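Local coordinates for protein putative transcriptional regulator, sugar-binding family (Arthrobacter aurescens, PDB 3NZE) that probably acts as a DNA-binding transcriptional regulator of the SorC family, sensing a sugar effector through this domain, at residues N137-S140 / V141-L145. Numbering follows the deposited sequence.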
ATOM      1  N   ASN A 137      10.028  13.068  17.508  1.00 28.83           N
ATOM      2  CA  ASN A 137       9.956  14.169  18.463  1.00 31.56           C
ATOM      3  C   ASN A 137      10.126  15.527  17.793  1.00 30.01           C
ATOM      4  O   ASN A 137      10.232  16.558  18.461  1.00 27.91           O
ATOM      5  CB  ASN A 137      11.028  14.006  19.529  1.00 35.84           C
ATOM      6  CG  ASN A 137      10.444  13.853  20.904  1.00 54.78           C
ATOM      7  OD1 ASN A 137      10.203  12.737  21.366  1.00 64.05           O
ATOM      8  ND2 ASN A 137      10.186  14.977  21.565  1.00 56.23           N
ATOM      9  N   GLU A 138      10.171  15.522  16.466  1.00 23.26           N
ATOM     10  CA  GLU A 138      10.278  16.763  15.716  1.00 22.12           C
ATOM     11  C   GLU A 138       8.888  17.278  15.368  1.00 21.99           C
ATOM     12  O   GLU A 138       8.039  16.517  14.914  1.00 21.43           O
ATOM     13  CB  GLU A 138      11.071  16.518  14.434  1.00 21.53           C
ATOM     14  CG  GLU A 138      12.531  16.163  14.705  1.00 20.60           C
ATOM     15  CD  GLU A 138      13.357  17.384  15.120  1.00 21.37           C
ATOM     16  OE1 GLU A 138      13.210  18.439  14.477  1.00 23.52           O
ATOM     17  OE2 GLU A 138      14.156  17.273  16.076  1.00 26.52           O
ATOM     18  N   ARG A 139       8.662  18.575  15.544  1.00 24.98           N
ATOM     19  CA  ARG A 139       7.351  19.140  15.216  1.00 22.78           C
ATOM     20  C   ARG A 139       7.007  18.986  13.733  1.00 23.24           C
ATOM     21  O   ARG A 139       5.855  18.749  13.370  1.00 20.62           O
ATOM     22  CB  ARG A 139       7.273  20.606  15.649  1.00 19.22           C
ATOM     23  CG  ARG A 139       7.207  20.779  17.152  1.00 25.44           C
ATOM     24  CD  ARG A 139       7.500  22.210  17.548  1.00 27.02           C
ATOM     25  NE  ARG A 139       8.791  22.625  17.027  1.00 29.02           N
ATOM     26  CZ  ARG A 139       9.226  23.879  17.012  1.00 32.42           C
ATOM     27  NH1 ARG A 139      10.419  24.153  16.510  1.00 31.11           N
ATOM     28  NH2 ARG A 139       8.464  24.857  17.483  1.00 36.31           N
ATOM     29  N   SER A 140       8.011  19.111  12.871  1.00 21.96           N
ATOM     30  CA  SER A 140       7.773  18.991  11.443  1.00 20.72           C
ATOM     31  C   SER A 140       7.196  17.623  11.122  1.00 23.84           C
ATOM     32  O   SER A 140       6.334  17.494  10.255  1.00 22.36           O
ATOM     33  CB  SER A 140       9.071  19.209  10.664  1.00 22.65           C
ATOM     34  OG  SER A 140       9.988  18.178  10.964  1.00 25.10           O
ATOM     35  N   VAL A 141       7.672  16.605  11.827  1.00 21.36           N
ATOM     36  CA  VAL A 141       7.200  15.246  11.598  1.00 19.39           C
ATOM     37  C   VAL A 141       5.837  15.047  12.243  1.00 21.93           C
ATOM     38  O   VAL A 141       4.915  14.523  11.614  1.00 24.81           O
ATOM     39  CB  VAL A 141       8.195  14.196  12.121  1.00 21.07           C
ATOM     40  CG1 VAL A 141       7.597  12.799  12.026  1.00 25.03           C
ATOM     41  CG2 VAL A 141       9.509  14.279  11.340  1.00 22.00           C
ATOM     42  N   GLN A 142       5.715  15.497  13.487  1.00 21.85           N
ATOM     43  CA  GLN A 142       4.495  15.308  14.273  1.00 27.05           C
ATOM     44  C   GLN A 142       3.266  15.920  13.607  1.00 28.25           C
ATOM     45  O   GLN A 142       2.171  15.360  13.680  1.00 25.50           O
ATOM     46  CB  GLN A 142       4.679  15.872  15.687  1.00 26.85           C
ATOM     47  CG  GLN A 142       5.634  15.056  16.535  1.00 34.64           C
ATOM     48  CD  GLN A 142       6.019  15.742  17.840  1.00 46.13           C
ATOM     49  OE1 GLN A 142       5.803  16.945  18.020  1.00 43.28           O
ATOM     50  NE2 GLN A 142       6.600  14.975  18.754  1.00 49.47           N
ATOM     51  N   ARG A 143       3.438  17.061  12.943  1.00 26.38           N
ATOM     52  CA  ARG A 143       2.314  17.705  12.277  0.52 31.35           C
ATOM     53  C   ARG A 143       1.781  16.829  11.140  1.00 31.28           C
ATOM     54  O   ARG A 143       0.583  16.804  10.865  1.00 29.62           O
ATOM     55  CB  ARG A 143       2.709  19.086  11.762  0.52 36.96           C
ATOM     56  CG  ARG A 143       3.059  20.096  12.854  0.52 45.98           C
ATOM     57  CD  ARG A 143       1.834  20.533  13.653  0.52 53.46           C
ATOM     58  NE  ARG A 143       1.406  19.526  14.619  0.52 60.30           N
ATOM     59  CZ  ARG A 143       2.011  19.304  15.781  0.52 67.44           C
ATOM     60  NH1 ARG A 143       3.080  20.011  16.121  0.52 69.28           N
ATOM     61  NH2 ARG A 143       1.553  18.369  16.602  0.52 68.16           N
ATOM     62  N   ILE A 144       2.678  16.099  10.487  1.00 21.30           N
ATOM     63  CA  ILE A 144       2.250  15.156   9.463  1.00 18.22           C
ATOM     64  C   ILE A 144       1.631  13.895  10.079  1.00 19.61           C
ATOM     65  O   ILE A 144       0.624  13.395   9.580  1.00 23.89           O
ATOM     66  CB  ILE A 144       3.401  14.784   8.510  1.00 20.69           C
ATOM     67  CG1 ILE A 144       3.919  16.048   7.819  1.00 21.52           C
ATOM     68  CG2 ILE A 144       2.922  13.775   7.463  1.00 20.80           C
ATOM     69  CD1 ILE A 144       2.855  16.782   7.021  1.00 21.85           C
ATOM     70  N   LEU A 145       2.223  13.386  11.157  1.00 20.45           N
ATOM     71  CA  LEU A 145       1.643  12.252  11.860  1.00 22.23           C
ATOM     72  C   LEU A 145       0.202  12.569  12.255  1.00 26.27           C
ATOM     73  O   LEU A 145      -0.667  11.701  12.203  1.00 27.40           O
ATOM     74  CB  LEU A 145       2.479  11.877  13.092  1.00 26.53           C
ATOM     75  CG  LEU A 145       3.904  11.398  12.789  1.00 26.47           C
ATOM     76  CD1 LEU A 145       4.689  11.145  14.066  1.00 28.88           C
ATOM     77  CD2 LEU A 145       3.874  10.145  11.900  1.00 23.29           C
TER
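The first turn of helix 139-149 is built on the carbonyl of Glu138, the N-cap residue, which receives Gln142 N at 2.9 Å in a nearly straight bond (166°) and Val141 N in a weak one. The next bond of the helix runs from Arg143 N to Arg139 O at 3.0 Å. Gln142 sends its side chain back toward the helix start: with CG beside its own backbone N (chi1 -70°) and the chain extended beyond, CG lies 3.2 Å from Glu138 O, and NE2 passes 3.5 Å from Asn137 CA to donate to the carbonyl of Trp136. An amide suits this place, its methylenes lying against the Glu138 carbonyl while its NH2 reaches Trp136; an alanine here would probably leave that carbonyl without this donor and the short connection from helix 129-135 less firmly held. Arg139 brings only its CG near Gln142 OE1, at a loose 4.2 Å. Arg143 CG lies 3.1 Å from Arg139 O; in the conformer described here, its NH2 forms a salt bridge with Asp146. Branched, apolar Val141 and Ile144 suit the buried side: Val141 packs on Val122 and Ile144 on Phe120, in the loop following strand 116-118. The Ile144 side chain comes within about 4 Å of that of Glu118, a residue that can bind calcium, though no ion is bound here. The helix thus follows helix 129-135 and leads into strand 153-160.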